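Side-chain contacts in putative DNA-binding protein (Bacteroides fragilis, PDB 3BS3), which probably binds DNA through a helix-turn-helix domain of the XRE family: residues A[37-40]-A[41-45]; A[26-29]-A[30-34]; A[15-18]-A[19-23]. All coordinates share one frame; numbering follows the deposited sequence.

Contact 1 (A[37-40]-A[41-45]). With SO4 (sulfate ion), chain B.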
# COMPACT_ATOMS: atom_id res chain seq x y z
N GLU A 37 -13.70 -11.81 -4.72
CA GLU A 37 -14.50 -10.60 -4.77
C GLU A 37 -14.61 -9.96 -3.38
O GLU A 37 -14.66 -8.73 -3.28
CB GLU A 37 -15.89 -10.85 -5.36
CG GLU A 37 -16.62 -9.56 -5.71
CD GLU A 37 -17.97 -9.78 -6.35
OE1 GLU A 37 -18.32 -10.93 -6.67
OE2 GLU A 37 -18.70 -8.77 -6.51
N ASN A 38 -14.60 -10.79 -2.34
CA ASN A 38 -14.61 -10.29 -0.96
C ASN A 38 -13.40 -9.38 -0.69
O ASN A 38 -13.55 -8.30 -0.10
CB ASN A 38 -14.59 -11.44 0.05
CG ASN A 38 -14.72 -10.95 1.49
OD1 ASN A 38 -15.68 -10.26 1.83
ND2 ASN A 38 -13.76 -11.30 2.34
N THR A 39 -12.22 -9.83 -1.09
CA THR A 39 -11.00 -9.01 -0.94
C THR A 39 -11.17 -7.64 -1.59
O THR A 39 -10.89 -6.62 -0.95
CB THR A 39 -9.74 -9.74 -1.45
OG1 THR A 39 -9.50 -10.91 -0.67
CG2 THR A 39 -8.51 -8.86 -1.32
N ILE A 40 -11.62 -7.60 -2.84
CA ILE A 40 -11.81 -6.33 -3.55
C ILE A 40 -12.86 -5.48 -2.86
O ILE A 40 -12.69 -4.27 -2.70
CB ILE A 40 -12.26 -6.58 -5.02
CG1 ILE A 40 -11.18 -7.36 -5.77
CG2 ILE A 40 -12.63 -5.29 -5.74
CD1 ILE A 40 -9.82 -6.79 -5.70
N SER A 41 -13.95 -6.11 -2.43
CA SER A 41 -15.03 -5.37 -1.78
C SER A 41 -14.51 -4.71 -0.50
O SER A 41 -14.89 -3.58 -0.20
CB SER A 41 -16.25 -6.27 -1.48
OG SER A 41 -16.02 -7.13 -0.38
N ARG A 42 -13.65 -5.41 0.23
CA ARG A 42 -13.07 -4.87 1.47
C ARG A 42 -12.10 -3.71 1.18
O ARG A 42 -12.04 -2.75 1.94
CB ARG A 42 -12.40 -5.96 2.28
CG ARG A 42 -13.43 -6.88 2.97
CD ARG A 42 -12.76 -8.02 3.69
NE ARG A 42 -11.89 -7.55 4.77
CZ ARG A 42 -12.31 -7.20 5.99
NH1 ARG A 42 -13.59 -7.25 6.32
NH2 ARG A 42 -11.42 -6.80 6.89
N TRP A 43 -11.37 -3.80 0.08
CA TRP A 43 -10.59 -2.63 -0.35
C TRP A 43 -11.54 -1.48 -0.68
O TRP A 43 -11.30 -0.33 -0.28
CB TRP A 43 -9.75 -2.93 -1.60
CG TRP A 43 -8.69 -3.95 -1.41
CD1 TRP A 43 -8.28 -4.51 -0.23
CD2 TRP A 43 -7.88 -4.53 -2.43
NE1 TRP A 43 -7.27 -5.42 -0.45
CE2 TRP A 43 -7.01 -5.45 -1.79
CE3 TRP A 43 -7.81 -4.36 -3.82
CZ2 TRP A 43 -6.07 -6.21 -2.51
CZ3 TRP A 43 -6.87 -5.12 -4.54
CH2 TRP A 43 -6.02 -6.04 -3.87
N CYS A 44 -12.63 -1.78 -1.39
CA CYS A 44 -13.54 -0.71 -1.86
C CYS A 44 -14.15 0.04 -0.68
O CYS A 44 -14.30 1.27 -0.70
CB CYS A 44 -14.64 -1.25 -2.76
SG CYS A 44 -13.97 -1.52 -4.36
N SER A 45 -14.52 -0.71 0.37
CA SER A 45 -15.11 -0.12 1.55
C SER A 45 -14.05 0.42 2.52
O SER A 45 -14.38 0.94 3.59
CB SER A 45 -15.97 -1.16 2.26
OG SER A 45 -15.15 -2.19 2.78
S SO4 B . -7.14 -13.34 -2.05
O1 SO4 B . -7.23 -14.59 -1.29
O2 SO4 B . -6.50 -13.63 -3.34
O3 SO4 B . -8.47 -12.80 -2.27
O4 SO4 B . -6.33 -12.38 -1.30

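Contact 2 (A[26-29]-A[30-34])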
# COMPACT_ATOMS: atom_id res chain seq x y z
N ASN A 26 -16.61 -4.67 -9.05
CA ASN A 26 -15.75 -5.42 -8.14
C ASN A 26 -15.42 -6.81 -8.70
O ASN A 26 -14.26 -7.23 -8.66
CB ASN A 26 -16.44 -5.60 -6.78
CG ASN A 26 -16.47 -4.32 -5.94
OD1 ASN A 26 -15.95 -3.27 -6.33
ND2 ASN A 26 -17.09 -4.41 -4.77
N ARG A 27 -16.43 -7.50 -9.26
CA ARG A 27 -16.24 -8.84 -9.82
C ARG A 27 -15.18 -8.83 -10.92
O ARG A 27 -14.30 -9.69 -10.95
CB ARG A 27 -17.55 -9.39 -10.39
CG ARG A 27 -17.39 -10.77 -11.03
CD ARG A 27 -18.03 -10.83 -12.40
NE ARG A 27 -19.42 -11.27 -12.36
CZ ARG A 27 -20.28 -11.18 -13.38
NH1 ARG A 27 -21.52 -11.62 -13.24
NH2 ARG A 27 -19.90 -10.64 -14.53
N TRP A 28 -15.28 -7.85 -11.82
CA TRP A 28 -14.33 -7.75 -12.92
C TRP A 28 -12.92 -7.57 -12.37
O TRP A 28 -11.98 -8.25 -12.80
CB TRP A 28 -14.72 -6.59 -13.84
CG TRP A 28 -13.75 -6.42 -14.96
CD1 TRP A 28 -13.74 -7.10 -16.15
CD2 TRP A 28 -12.60 -5.57 -14.98
NE1 TRP A 28 -12.67 -6.71 -16.91
CE2 TRP A 28 -11.96 -5.76 -16.23
CE3 TRP A 28 -12.07 -4.63 -14.07
CZ2 TRP A 28 -10.81 -5.07 -16.59
CZ3 TRP A 28 -10.91 -3.93 -14.44
CH2 TRP A 28 -10.29 -4.17 -15.69
N LEU A 29 -12.78 -6.68 -11.41
CA LEU A 29 -11.44 -6.38 -10.89
C LEU A 29 -10.85 -7.61 -10.20
O LEU A 29 -9.69 -7.95 -10.40
CB LEU A 29 -11.49 -5.18 -9.94
CG LEU A 29 -10.12 -4.77 -9.37
CD1 LEU A 29 -9.12 -4.40 -10.49
CD2 LEU A 29 -10.28 -3.61 -8.35
N ALA A 30 -11.67 -8.28 -9.39
CA ALA A 30 -11.25 -9.49 -8.69
C ALA A 30 -10.78 -10.53 -9.70
O ALA A 30 -9.73 -11.14 -9.51
CB ALA A 30 -12.38 -10.04 -7.83
N GLU A 31 -11.56 -10.74 -10.77
CA GLU A 31 -11.20 -11.72 -11.80
C GLU A 31 -9.87 -11.37 -12.47
O GLU A 31 -9.01 -12.23 -12.65
CB GLU A 31 -12.34 -11.90 -12.82
CG GLU A 31 -13.52 -12.68 -12.21
CD GLU A 31 -14.76 -12.82 -13.11
OE1 GLU A 31 -14.86 -12.15 -14.16
OE2 GLU A 31 -15.65 -13.59 -12.71
N GLN A 32 -9.69 -10.09 -12.81
CA GLN A 32 -8.43 -9.65 -13.42
C GLN A 32 -7.22 -9.82 -12.51
O GLN A 32 -6.11 -10.06 -12.98
CB GLN A 32 -8.53 -8.19 -13.87
CG GLN A 32 -9.52 -8.01 -14.99
CD GLN A 32 -9.08 -8.74 -16.25
OE1 GLN A 32 -7.95 -8.54 -16.73
NE2 GLN A 32 -9.94 -9.57 -16.77
N MSE A 33 -7.44 -9.72 -11.21
CA MSE A 33 -6.31 -9.80 -10.30
C MSE A 33 -6.08 -11.13 -9.65
O MSE A 33 -5.08 -11.32 -8.93
CB MSE A 33 -6.46 -8.76 -9.25
CG MSE A 33 -6.27 -7.45 -9.85
SE MSE A 33 -6.55 -6.38 -8.38
CE MSE A 33 -4.79 -6.53 -7.53
N GLY A 34 -6.96 -12.08 -9.93
CA GLY A 34 -6.89 -13.43 -9.34
C GLY A 34 -7.12 -13.38 -7.84
O GLY A 34 -6.52 -14.16 -7.09

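Contact 3 (A[15-18]-A[19-23])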
# COMPACT_ATOMS: atom_id res chain seq x y z
N ILE A 15 -10.34 3.21 -4.65
CA ILE A 15 -10.70 2.20 -5.65
C ILE A 15 -12.19 2.21 -5.96
O ILE A 15 -12.60 2.07 -7.11
CB ILE A 15 -10.19 0.78 -5.24
CG1 ILE A 15 -8.66 0.81 -5.25
CG2 ILE A 15 -10.73 -0.27 -6.20
CD1 ILE A 15 -8.05 -0.42 -4.55
N LYS A 16 -13.05 2.40 -4.95
CA LYS A 16 -14.48 2.36 -5.22
C LYS A 16 -14.90 3.48 -6.18
O LYS A 16 -15.69 3.25 -7.10
CB LYS A 16 -15.26 2.47 -3.91
CG LYS A 16 -16.77 2.17 -4.05
CD LYS A 16 -17.48 2.41 -2.72
CE LYS A 16 -17.46 3.90 -2.36
NZ LYS A 16 -18.52 4.71 -3.06
N VAL A 17 -14.36 4.68 -5.97
CA VAL A 17 -14.74 5.82 -6.81
C VAL A 17 -14.23 5.60 -8.23
O VAL A 17 -14.96 5.80 -9.21
CB VAL A 17 -14.20 7.15 -6.24
CG1 VAL A 17 -14.43 8.30 -7.24
CG2 VAL A 17 -14.90 7.44 -4.91
N VAL A 18 -12.97 5.19 -8.34
CA VAL A 18 -12.37 5.01 -9.67
C VAL A 18 -13.05 3.87 -10.44
O VAL A 18 -13.26 3.99 -11.64
CB VAL A 18 -10.85 4.91 -9.62
CG1 VAL A 18 -10.29 4.67 -11.05
CG2 VAL A 18 -10.24 6.19 -8.99
N LEU A 19 -13.36 2.76 -9.76
CA LEU A 19 -14.15 1.70 -10.40
C LEU A 19 -15.42 2.25 -11.04
O LEU A 19 -15.79 1.91 -12.18
CB LEU A 19 -14.52 0.60 -9.41
CG LEU A 19 -13.40 -0.43 -9.16
CD1 LEU A 19 -13.78 -1.34 -8.00
CD2 LEU A 19 -13.13 -1.29 -10.41
N ALA A 20 -16.13 3.07 -10.29
CA ALA A 20 -17.41 3.63 -10.78
C ALA A 20 -17.17 4.57 -11.97
O ALA A 20 -17.92 4.52 -12.97
CB ALA A 20 -18.10 4.35 -9.65
N GLU A 21 -16.14 5.40 -11.87
CA GLU A 21 -15.82 6.35 -12.92
C GLU A 21 -15.42 5.62 -14.21
O GLU A 21 -15.74 6.09 -15.32
CB GLU A 21 -14.70 7.28 -12.45
CG GLU A 21 -15.22 8.28 -11.44
CD GLU A 21 -14.15 9.22 -10.92
OE1 GLU A 21 -12.95 8.94 -11.11
OE2 GLU A 21 -14.52 10.21 -10.28
N LYS A 22 -14.72 4.50 -14.06
CA LYS A 22 -14.27 3.71 -15.19
C LYS A 22 -15.31 2.66 -15.63
O LYS A 22 -15.02 1.83 -16.49
CB LYS A 22 -12.90 3.06 -14.92
CG LYS A 22 -11.76 4.09 -14.77
CD LYS A 22 -11.72 5.03 -16.01
CE LYS A 22 -10.37 5.75 -16.17
NZ LYS A 22 -10.15 6.26 -17.61
N GLN A 23 -16.48 2.65 -15.02
CA GLN A 23 -17.55 1.72 -15.42
C GLN A 23 -17.07 0.25 -15.37
O GLN A 23 -17.17 -0.50 -16.35
CB GLN A 23 -18.16 2.16 -16.78
CG GLN A 23 -18.84 3.55 -16.64
CD GLN A 23 -19.59 4.09 -17.86
OE1 GLN A 23 -20.13 3.35 -18.68
NE2 GLN A 23 -19.65 5.42 -17.95

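Contact 1 (A[37-40]-A[41-45])
Helix 37-44, the second helix of the helix-turn-helix and probably its DNA-reading element as in XRE-family relatives, brings Thr39 against Trp43 and Asn38 against Ser41 and Arg42. Thr39 carries two different contacts on its two branches. With chi1 at -64° its hydroxyl sits beside the backbone N, which puts the methyl anti to that N and over one face of the Trp43 indole, offset toward the rim, with Thr39 CG2 3.8 Å from Trp43 CE2. The hydroxyl donates to sulfate O3, Thr39 OG1 to O3 being 2.7 Å; Ser36 N binds the same ion. The Ile40 end meets the ring obliquely at its benzo part, where Ile40 CD1 comes 3.6 Å from Trp43 CZ3. Ile40 CG2 reaches Cys44 SG at 4.2 Å.

On the outer side, Asn38 O accepts two bonds. Arg42 N reaches Asn38 O at 2.9 Å in the helical one. Ser41 OG also donates to Asn38 O, at 2.7 Å, approaching from the same face of the carbonyl plane at a C=O...OG angle of 116°, much more bent than a helical bond. The Arg42 chain then runs beside the Asn38 amide, with Arg42 CD 3.7 Å from Asn38 ND2.

Trp43 is buried, touching Met54 and Val58 of helix 52-62. The sulfate, probably from the crystallisation liquor, binds through a hydroxyl and a backbone N-H. Such an anion beside this helix is consistent with a place where a DNA phosphate could be held, though the geometry alone does not establish that role.

Contact 2 (A[26-29]-A[30-34])
Four successive i to i+4 bonds tie residues 26-29 to residues 30-33, from the nearly straight Ala30 N to Asn26 O to the more bent Met33 N to Leu29 O, whose N-H...O angle is 138°. This is helix 26-33, the first helix of the helix-turn-helix, and it ends in a Schellman motif in which Gly34 takes positive phi and Gly34 N makes a weak bond to Glu31 O.

Trp28 and Gln32 meet over the face of the ring. Gln32 CG, set anti to its own carbonyl carbon by chi1, lies over one face of the indole in a CH-pi contact, 3.7 Å from the centroid of the Trp28 six-membered ring and 20° off its normal. The bend at chi2 then turns the Gln32 amide across the ring and nearly parallel to it, the two planes differing by 14°. Arg24 adds a cation-pi contact to the same indole.

On the adjoining face of the helix, one residue earlier, Arg27 and Glu31 run side by side. No guanidinium N-H points at the carboxylate: OE2 lies well out of its plane, and Arg27 NE to Glu31 OE2 is 4.4 Å. The aliphatic part makes the touch, with Arg27 CD 3.7 Å from Glu31 OE2, so any attraction is probably a general electrostatic one.

Inward, Ala30 packs on Ile40 of helix 37-44, beside the polar Asn26, while Leu29 and Met33 both reach Leu61 of helix 52-62. Met33 is a selenomethionine bent at its last torsion, and its SE rests 3.9 Å from Leu29 CD1.

Contact 3 (A[15-18]-A[19-23])
The flat group that meets a partner here is the Glu21 carboxylate, which has the Val17 methyl CG1 over one face: Val17 CG1 stands 3.8 Å from Glu21 CD and 3.6 Å from Glu21 OE2. Two torsions produce this overlap. Val17 CG1 is anti to the backbone N (chi1 171°), directed along the helix toward the next turn, and the Glu21 chain is extended beyond CG, lying beside the valine rather than folding away. The contact is made by carbon on oxygen and is one of van der Waals packing.

In two further i to i+4 pairs the side chains lie side by side: Ile15 with Leu19 within helix 15-21, and Val18 with Lys22 just past its end. Ile15 CG2 meets Leu19 CD1 at 3.7 Å, an apolar pair on the buried side. Val18 CG1 approaches Lys22 CG at 4.0 Å, so it is the aliphatic base of the lysine that extends the apolar surface. Beneath the side chains, Leu19 N binds Ile15 O at 2.8 Å, whereas the link from Ala20 N to Lys16 O is longer at 3.2 Å. The helix finishes in a Schellman motif: Gln23 has positive phi, and Gln23 N bonds to Ala20 O at 3.1 Å.

At its start, Ile15 N is hydrogen-bonded to Asn13 OD1. Helix 15-21 belongs to the helix-turn-helix domain and packs on both helices of the motif: Ile15 touches Trp43 and Cys44 of helix 37-44, Leu29 of helix 26-33 and Leu55 of helix 52-62, while Val18 and Leu19 both pack on Leu62 of helix 52-62.

Overall arrangement
From the N terminus, the chain passes through contact 3 on helix 15-21, contact 2 on helix 26-33 and contact 1 on helix 37-44. Each joins neighbouring turns of one helix, so none closes a loop, and the three follow in series without nesting or crossing. Their tie is tertiary. Asn26 OD1 lies 3.3 Å from Cys44 SG and 3.4 Å from Leu19 CD1, placing one residue of contact 2 against both other helices. Ala30 CB against Ile40 CG1, at 3.6 Å, joins the two helices of the helix-turn-helix, and helix 52-62 packs against all three, completing the small all-helical domain.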